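Long-range contact in peroxisomal acyl-coenzyme A oxidase 1 (Arabidopsis thaliana, PDB 1W07), which catalyses the FAD-dependent desaturation of long- and medium-chain acyl-CoAs to 2-trans-enoyl-CoAs, passing the electrons to oxygen to give hydrogen peroxide in peroxisomal beta-oxidation: residues I302-R310 against S616-Y626. The protein carries 1 engineered substitution. Residues are numbered along the deposited sequence; the frame is centred on the assembly and turned at random.
With FAD (flavin-adenine dinucleotide), chain C.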
ATOM      1  N   ILE B 302      -1.197  -2.921 -16.496  1.00 12.10           N
ATOM      2  CA  ILE B 302      -2.617  -2.857 -16.169  1.00 11.26           C
ATOM      3  C   ILE B 302      -3.108  -1.419 -16.071  1.00 11.46           C
ATOM      4  O   ILE B 302      -4.107  -1.046 -16.691  1.00 11.83           O
ATOM      5  CB  ILE B 302      -2.911  -3.615 -14.845  1.00 12.59           C
ATOM      6  CG1 ILE B 302      -2.562  -5.106 -15.025  1.00 10.38           C
ATOM      7  CG2 ILE B 302      -4.378  -3.457 -14.467  1.00 16.16           C
ATOM      8  CD1 ILE B 302      -2.574  -5.946 -13.724  1.00  9.91           C
ATOM      9  N   ALA B 303      -2.409  -0.608 -15.290  1.00 10.09           N
ATOM     10  CA  ALA B 303      -2.819   0.772 -15.111  1.00 11.43           C
ATOM     11  C   ALA B 303      -2.710   1.563 -16.404  1.00 13.70           C
ATOM     12  O   ALA B 303      -3.577   2.404 -16.684  1.00 15.43           O
ATOM     13  CB  ALA B 303      -1.992   1.439 -13.989  1.00  9.34           C
ATOM     14  N   THR B 304      -1.686   1.291 -17.219  1.00 11.78           N
ATOM     15  CA  THR B 304      -1.529   2.014 -18.488  1.00 12.85           C
ATOM     16  C   THR B 304      -2.680   1.700 -19.447  1.00 13.65           C
ATOM     17  O   THR B 304      -3.285   2.609 -20.013  1.00 11.27           O
ATOM     18  CB  THR B 304      -0.147   1.698 -19.176  1.00 10.65           C
ATOM     19  OG1 THR B 304       0.921   2.119 -18.321  1.00 11.10           O
ATOM     20  CG2 THR B 304      -0.020   2.452 -20.490  1.00 10.28           C
ATOM     21  N   ARG B 305      -3.003   0.422 -19.628  1.00 13.02           N
ATOM     22  CA  ARG B 305      -4.095   0.079 -20.530  1.00 13.12           C
ATOM     23  C   ARG B 305      -5.418   0.620 -20.004  1.00 13.47           C
ATOM     24  O   ARG B 305      -6.178   1.248 -20.747  1.00 13.21           O
ATOM     25  CB  ARG B 305      -4.166  -1.442 -20.724  1.00 12.78           C
ATOM     26  CG  ARG B 305      -2.978  -2.019 -21.491  1.00 11.60           C
ATOM     27  CD  ARG B 305      -3.077  -3.530 -21.606  1.00 11.69           C
ATOM     28  NE  ARG B 305      -2.041  -4.077 -22.475  1.00  9.01           N
ATOM     29  CZ  ARG B 305      -1.705  -5.358 -22.529  1.00 10.35           C
ATOM     30  NH1 ARG B 305      -0.747  -5.754 -23.354  1.00 18.61           N
ATOM     31  NH2 ARG B 305      -2.317  -6.238 -21.753  1.00  6.72           N
ATOM     32  N   TYR B 306      -5.708   0.398 -18.723  1.00 12.88           N
ATOM     33  CA  TYR B 306      -6.958   0.924 -18.197  1.00 11.62           C
ATOM     34  C   TYR B 306      -7.029   2.452 -18.294  1.00 12.39           C
ATOM     35  O   TYR B 306      -8.111   3.009 -18.480  1.00 12.07           O
ATOM     36  CB  TYR B 306      -7.155   0.506 -16.748  1.00 11.16           C
ATOM     37  CG  TYR B 306      -8.485   0.960 -16.199  1.00 15.44           C
ATOM     38  CD1 TYR B 306      -9.679   0.400 -16.664  1.00 11.43           C
ATOM     39  CD2 TYR B 306      -8.559   1.957 -15.227  1.00 15.56           C
ATOM     40  CE1 TYR B 306     -10.909   0.822 -16.167  1.00 14.86           C
ATOM     41  CE2 TYR B 306      -9.786   2.386 -14.729  1.00 12.62           C
ATOM     42  CZ  TYR B 306     -10.951   1.818 -15.199  1.00 14.92           C
ATOM     43  OH  TYR B 306     -12.160   2.245 -14.700  1.00 15.23           O
ATOM     44  N   SER B 307      -5.891   3.131 -18.155  1.00 12.30           N
ATOM     45  CA  SER B 307      -5.861   4.598 -18.226  1.00 14.21           C
ATOM     46  C   SER B 307      -6.202   5.086 -19.632  1.00 12.71           C
ATOM     47  O   SER B 307      -6.701   6.194 -19.812  1.00 14.95           O
ATOM     48  CB  SER B 307      -4.485   5.137 -17.832  1.00 13.66           C
ATOM     49  OG  SER B 307      -4.205   4.911 -16.456  1.00 15.28           O
ATOM     50  N   ALA B 308      -5.920   4.250 -20.622  1.00 14.02           N
ATOM     51  CA  ALA B 308      -6.202   4.581 -22.016  1.00 15.12           C
ATOM     52  C   ALA B 308      -7.657   4.268 -22.353  1.00 15.42           C
ATOM     53  O   ALA B 308      -8.230   4.851 -23.274  1.00 16.38           O
ATOM     54  CB  ALA B 308      -5.275   3.803 -22.934  1.00 14.97           C
ATOM     55  N   VAL B 309      -8.251   3.342 -21.605  1.00 14.65           N
ATOM     56  CA  VAL B 309      -9.648   2.966 -21.835  1.00 14.73           C
ATOM     57  C   VAL B 309     -10.588   3.875 -21.046  1.00 15.84           C
ATOM     58  O   VAL B 309     -11.592   4.353 -21.573  1.00 18.47           O
ATOM     59  CB  VAL B 309      -9.926   1.503 -21.403  1.00 14.52           C
ATOM     60  CG1 VAL B 309     -11.423   1.242 -21.383  1.00 17.84           C
ATOM     61  CG2 VAL B 309      -9.243   0.528 -22.358  1.00 11.67           C
ATOM     62  N   ARG B 310     -10.251   4.112 -19.785  1.00 12.66           N
ATOM     63  CA  ARG B 310     -11.081   4.944 -18.925  1.00 15.51           C
ATOM     64  C   ARG B 310     -11.122   6.421 -19.328  1.00 16.48           C
ATOM     65  O   ARG B 310     -10.084   7.066 -19.501  1.00 16.09           O
ATOM     66  CB  ARG B 310     -10.597   4.819 -17.482  1.00 14.27           C
ATOM     67  CG  ARG B 310     -11.393   5.637 -16.475  1.00 16.93           C
ATOM     68  CD  ARG B 310     -12.820   5.113 -16.297  1.00 15.22           C
ATOM     69  NE  ARG B 310     -13.501   5.814 -15.212  1.00 12.49           N
ATOM     70  CZ  ARG B 310     -14.671   5.446 -14.689  1.00 18.82           C
ATOM     71  NH1 ARG B 310     -15.309   4.367 -15.143  1.00 14.14           N
ATOM     72  NH2 ARG B 310     -15.216   6.159 -13.705  1.00 15.91           N
ATOM     73  N   SER B 616      -6.130  -9.809 -15.308  1.00 16.65           N
ATOM     74  CA  SER B 616      -6.724  -8.506 -15.056  1.00 16.07           C
ATOM     75  C   SER B 616      -7.764  -8.105 -16.071  1.00 13.77           C
ATOM     76  O   SER B 616      -7.500  -8.087 -17.272  1.00 12.72           O
ATOM     77  CB  SER B 616      -5.634  -7.438 -15.062  1.00 15.24           C
ATOM     78  OG  SER B 616      -6.199  -6.139 -15.002  1.00 16.11           O
ATOM     79  N   VAL B 617      -8.936  -7.750 -15.574  1.00 14.82           N
ATOM     80  CA  VAL B 617     -10.015  -7.329 -16.441  1.00 14.91           C
ATOM     81  C   VAL B 617      -9.746  -5.899 -16.917  1.00 15.89           C
ATOM     82  O   VAL B 617     -10.019  -5.555 -18.062  1.00 13.99           O
ATOM     83  CB  VAL B 617     -11.376  -7.376 -15.691  1.00 17.88           C
ATOM     84  CG1 VAL B 617     -12.455  -6.751 -16.564  1.00 16.30           C
ATOM     85  CG2 VAL B 617     -11.736  -8.837 -15.324  1.00 14.58           C
ATOM     86  N   LEU B 618      -9.192  -5.066 -16.042  1.00 15.48           N
ATOM     87  CA  LEU B 618      -8.925  -3.682 -16.411  1.00 15.58           C
ATOM     88  C   LEU B 618      -7.763  -3.591 -17.388  1.00 14.17           C
ATOM     89  O   LEU B 618      -7.704  -2.678 -18.217  1.00 17.07           O
ATOM     90  CB  LEU B 618      -8.600  -2.849 -15.166  1.00 12.92           C
ATOM     91  CG  LEU B 618      -9.571  -2.904 -13.977  1.00 10.70           C
ATOM     92  CD1 LEU B 618      -9.141  -1.842 -12.989  1.00  8.46           C
ATOM     93  CD2 LEU B 618     -11.030  -2.679 -14.415  1.00  8.10           C
ATOM     94  N   GLY B 619      -6.856  -4.565 -17.293  1.00 14.05           N
ATOM     95  CA  GLY B 619      -5.679  -4.568 -18.132  1.00 10.65           C
ATOM     96  C   GLY B 619      -5.676  -5.486 -19.333  1.00 14.17           C
ATOM     97  O   GLY B 619      -4.620  -5.752 -19.903  1.00 14.69           O
ATOM     98  N   ARG B 620      -6.850  -5.971 -19.719  1.00 13.40           N
ATOM     99  CA  ARG B 620      -6.967  -6.866 -20.855  1.00 16.18           C
ATOM    100  C   ARG B 620      -6.311  -6.251 -22.074  1.00 15.07           C
ATOM    101  O   ARG B 620      -6.432  -5.054 -22.327  1.00 14.93           O
ATOM    102  CB  ARG B 620      -8.437  -7.138 -21.199  1.00 14.10           C
ATOM    103  CG  ARG B 620      -9.205  -8.026 -20.245  1.00 19.70           C
ATOM    104  CD  ARG B 620     -10.658  -8.115 -20.740  1.00 23.23           C
ATOM    105  NE  ARG B 620     -10.727  -8.676 -22.084  1.00 18.73           N
ATOM    106  CZ  ARG B 620     -10.736  -9.981 -22.350  1.00 23.59           C
ATOM    107  NH1 ARG B 620     -10.694 -10.865 -21.360  1.00 17.14           N
ATOM    108  NH2 ARG B 620     -10.747 -10.407 -23.609  1.00 21.56           N
ATOM    109  N   TYR B 621      -5.641  -7.088 -22.851  1.00 15.73           N
ATOM    110  CA  TYR B 621      -4.981  -6.661 -24.073  1.00 15.35           C
ATOM    111  C   TYR B 621      -5.942  -5.916 -25.006  1.00 14.39           C
ATOM    112  O   TYR B 621      -5.597  -4.865 -25.561  1.00 16.39           O
ATOM    113  CB  TYR B 621      -4.415  -7.885 -24.807  1.00 16.12           C
ATOM    114  CG  TYR B 621      -3.763  -7.565 -26.134  1.00 19.07           C
ATOM    115  CD1 TYR B 621      -2.414  -7.214 -26.199  1.00 22.18           C
ATOM    116  CD2 TYR B 621      -4.503  -7.558 -27.321  1.00 18.58           C
ATOM    117  CE1 TYR B 621      -1.816  -6.861 -27.415  1.00 20.72           C
ATOM    118  CE2 TYR B 621      -3.911  -7.209 -28.541  1.00 18.63           C
ATOM    119  CZ  TYR B 621      -2.573  -6.859 -28.580  1.00 21.65           C
ATOM    120  OH  TYR B 621      -1.994  -6.488 -29.780  1.00 23.31           O
ATOM    121  N   ASP B 622      -7.152  -6.446 -25.182  1.00 15.72           N
ATOM    122  CA  ASP B 622      -8.103  -5.820 -26.101  1.00 16.37           C
ATOM    123  C   ASP B 622      -8.890  -4.632 -25.566  1.00 15.30           C
ATOM    124  O   ASP B 622      -9.708  -4.057 -26.284  1.00 15.59           O
ATOM    125  CB  ASP B 622      -9.074  -6.869 -26.658  1.00 15.77           C
ATOM    126  CG  ASP B 622      -9.935  -7.509 -25.580  1.00 20.28           C
ATOM    127  OD1 ASP B 622     -10.086  -6.912 -24.491  1.00 17.53           O
ATOM    128  OD2 ASP B 622     -10.480  -8.606 -25.828  1.00 14.60           O
ATOM    129  N   GLY B 623      -8.647  -4.263 -24.309  1.00 14.25           N
ATOM    130  CA  GLY B 623      -9.348  -3.138 -23.727  1.00 11.39           C
ATOM    131  C   GLY B 623     -10.852  -3.288 -23.570  1.00 15.18           C
ATOM    132  O   GLY B 623     -11.543  -2.289 -23.385  1.00 14.86           O
ATOM    133  N   ASN B 624     -11.369  -4.517 -23.632  1.00 14.04           N
ATOM    134  CA  ASN B 624     -12.809  -4.767 -23.490  1.00 16.34           C
ATOM    135  C   ASN B 624     -13.125  -4.911 -21.992  1.00 15.00           C
ATOM    136  O   ASN B 624     -13.559  -5.952 -21.518  1.00 18.53           O
ATOM    137  CB  ASN B 624     -13.170  -6.046 -24.279  1.00 16.92           C
ATOM    138  CG  ASN B 624     -14.669  -6.215 -24.476  1.00 20.80           C
ATOM    139  OD1 ASN B 624     -15.398  -5.236 -24.611  1.00 23.00           O
ATOM    140  ND2 ASN B 624     -15.128  -7.463 -24.519  1.00 19.40           N
ATOM    141  N   VAL B 625     -12.905  -3.825 -21.257  1.00 16.33           N
ATOM    142  CA  VAL B 625     -13.064  -3.803 -19.807  1.00 14.29           C
ATOM    143  C   VAL B 625     -14.466  -3.945 -19.210  1.00 14.05           C
ATOM    144  O   VAL B 625     -14.753  -4.898 -18.473  1.00 18.18           O
ATOM    145  CB  VAL B 625     -12.428  -2.492 -19.220  1.00 11.51           C
ATOM    146  CG1 VAL B 625     -12.503  -2.486 -17.696  1.00  8.68           C
ATOM    147  CG2 VAL B 625     -10.981  -2.382 -19.666  1.00  9.75           C
ATOM    148  N   TYR B 626     -15.329  -2.993 -19.514  1.00 13.27           N
ATOM    149  CA  TYR B 626     -16.648  -2.986 -18.912  1.00 15.31           C
ATOM    150  C   TYR B 626     -17.435  -4.267 -19.091  1.00 16.68           C
ATOM    151  O   TYR B 626     -17.971  -4.805 -18.124  1.00 16.51           O
ATOM    152  CB  TYR B 626     -17.420  -1.759 -19.399  1.00 17.15           C
ATOM    153  CG  TYR B 626     -16.714  -0.462 -19.032  1.00 16.58           C
ATOM    154  CD1 TYR B 626     -16.578   0.565 -19.961  1.00 16.82           C
ATOM    155  CD2 TYR B 626     -16.160  -0.276 -17.761  1.00 13.06           C
ATOM    156  CE1 TYR B 626     -15.908   1.750 -19.644  1.00 18.03           C
ATOM    157  CE2 TYR B 626     -15.481   0.905 -17.429  1.00 16.31           C
ATOM    158  CZ  TYR B 626     -15.357   1.913 -18.378  1.00 17.05           C
ATOM    159  OH  TYR B 626     -14.671   3.067 -18.077  1.00 13.59           O
TER
HETATM  160  PA  FAD C1660     -12.153   8.057 -11.919  1.00 21.64           P
HETATM  161  O1A FAD C1660     -12.753   9.371 -11.592  1.00 24.42           O
HETATM  162  O2A FAD C1660     -12.570   7.374 -13.165  1.00 17.34           O
HETATM  163  O5B FAD C1660     -10.551   8.210 -11.891  1.00 22.19           O
HETATM  164  C5B FAD C1660      -9.690   7.172 -12.367  1.00 19.47           C
HETATM  165  C4B FAD C1660      -8.270   7.719 -12.547  1.00 19.76           C
HETATM  166  O4B FAD C1660      -8.381   8.887 -13.387  1.00 15.69           O
HETATM  167  C3B FAD C1660      -7.700   8.203 -11.210  1.00 16.85           C
HETATM  168  O3B FAD C1660      -6.271   8.177 -11.259  1.00 18.44           O
HETATM  169  C2B FAD C1660      -8.212   9.641 -11.152  1.00 17.50           C
HETATM  170  O2B FAD C1660      -7.335  10.432 -10.345  1.00 17.74           O
HETATM  171  C1B FAD C1660      -7.999  10.039 -12.615  1.00 15.32           C
HETATM  172  N9A FAD C1660      -8.841  11.198 -12.983  1.00 19.44           N
HETATM  173  C8A FAD C1660     -10.157  11.169 -13.205  1.00 21.05           C
HETATM  174  N7A FAD C1660     -10.584  12.384 -13.536  1.00 18.63           N
HETATM  175  C5A FAD C1660      -9.528  13.195 -13.536  1.00 20.55           C
HETATM  176  C6A FAD C1660      -9.369  14.548 -13.805  1.00 19.52           C
HETATM  177  N6A FAD C1660     -10.405  15.291 -14.179  1.00 21.18           N
HETATM  178  N1A FAD C1660      -8.086  15.102 -13.717  1.00 22.83           N
HETATM  179  C2A FAD C1660      -7.002  14.286 -13.366  1.00 19.60           C
HETATM  180  N3A FAD C1660      -7.196  13.002 -13.113  1.00 20.43           N
HETATM  181  C4A FAD C1660      -8.416  12.445 -13.187  1.00 19.44           C
HETATM  182  N1  FAD C1660     -20.998   4.931  -5.307  1.00 13.38           N
HETATM  183  C2  FAD C1660     -22.358   5.089  -5.015  1.00 18.64           C
HETATM  184  O2  FAD C1660     -23.090   5.687  -5.798  1.00 19.46           O
HETATM  185  N3  FAD C1660     -22.874   4.515  -3.845  1.00 15.09           N
HETATM  186  C4  FAD C1660     -22.041   3.781  -2.989  1.00 20.12           C
HETATM  187  O4  FAD C1660     -22.505   3.276  -1.970  1.00 20.62           O
HETATM  188  C4X FAD C1660     -20.693   3.627  -3.290  1.00 17.01           C
HETATM  189  N5  FAD C1660     -19.866   2.842  -2.475  1.00 17.67           N
HETATM  190  C5X FAD C1660     -18.514   2.653  -2.787  1.00 13.91           C
HETATM  191  C6  FAD C1660     -17.741   1.764  -2.048  1.00  7.99           C
HETATM  192  C7  FAD C1660     -16.443   1.461  -2.456  1.00 13.11           C
HETATM  193  C7M FAD C1660     -15.630   0.443  -1.653  1.00 10.62           C
HETATM  194  C8  FAD C1660     -15.914   2.059  -3.601  1.00 13.47           C
HETATM  195  C8M FAD C1660     -14.508   1.715  -4.106  1.00 11.11           C
HETATM  196  C9  FAD C1660     -16.686   2.961  -4.326  1.00 14.89           C
HETATM  197  C9A FAD C1660     -17.988   3.264  -3.927  1.00 12.03           C
HETATM  198  N10 FAD C1660     -18.799   4.093  -4.712  1.00 14.57           N
HETATM  199  C10 FAD C1660     -20.170   4.205  -4.441  1.00 16.03           C
HETATM  200  C1' FAD C1660     -18.243   4.793  -5.895  1.00 16.49           C
HETATM  201  C2' FAD C1660     -17.404   5.980  -5.407  1.00 17.93           C
HETATM  202  O2' FAD C1660     -18.189   6.787  -4.523  1.00 22.28           O
HETATM  203  C3' FAD C1660     -16.849   6.871  -6.523  1.00 22.00           C
HETATM  204  O3' FAD C1660     -17.920   7.355  -7.339  1.00 26.03           O
HETATM  205  C4' FAD C1660     -15.834   6.142  -7.407  1.00 20.10           C
HETATM  206  O4' FAD C1660     -14.958   5.327  -6.626  1.00 19.62           O
HETATM  207  C5' FAD C1660     -15.009   7.161  -8.193  1.00 20.94           C
HETATM  208  O5' FAD C1660     -13.909   6.501  -8.819  1.00 24.70           O
HETATM  209  P   FAD C1660     -13.822   6.369 -10.418  1.00 22.99           P
HETATM  210  O1P FAD C1660     -13.753   4.926 -10.737  1.00 24.21           O
HETATM  211  O2P FAD C1660     -14.895   7.183 -11.031  1.00 22.72           O
HETATM  212  O3P FAD C1660     -12.387   7.041 -10.695  1.00 23.70           O
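Two arginines of the 302-310 segment carry the polar part of the contact. Arg-305 stretches out from the helix with its chain extended from CG to NE, and its NH2 donates to Gly-619 O (3.0 Å) in an almost straight bond, the carbonyl oxygen lying in the guanidinium plane. Tyr-621 CA lies over one face of the same group, toward the rim, while the Tyr-621 ring stands nearly perpendicular to it, CD1 lying 3.6 Å from Arg-305 NH1. That NH1 also forms a salt bridge with Asp-605, so two of the guanidinium nitrogens have partners, a carbonyl and a carboxylate. At the other end Arg-310, bent at chi2 (68°), turns NH1 to Tyr-626 OH (3.3 Å), which sits at the guanidinium edge but tilted from its plane.

Apolar packing fills the middle. With CG anti to the backbone N (chi1 -176°), the Tyr-306 ring lies alongside Leu-618, whose CD1 sits over the ring centre in a CH-pi contact, 4.3 Å from the centroid; Arg-310 CB lies over the opposite face, toward the rim. Val-625 CG1 meets the ring edge at CE1, and Val-625 CG2 packs against Val-309 CG1 at 4.0 Å. Ile-302 CG2 lies against Ser-616 OG (3.3 Å), which is hydrogen-bonded to Ser-408 O and accepts from Gly-619 N in an ST motif. The backbones come closest here, with Ile-302 CA 4.0 Å from Gly-619 CA, an approach made possible by the missing side chain.

The helix end leads directly to the cofactor: Arg-310 NE donates to FAD O2A at 2.7 Å, and NH2 adds a weak bond to the same oxygen. Tyr-626 thus serves as a second-shell partner of an FAD-binding arginine, joining the start of helix 625-635 to the FAD pyrophosphate site at the dimer interface, where residues of the second subunit also bind the cofactor.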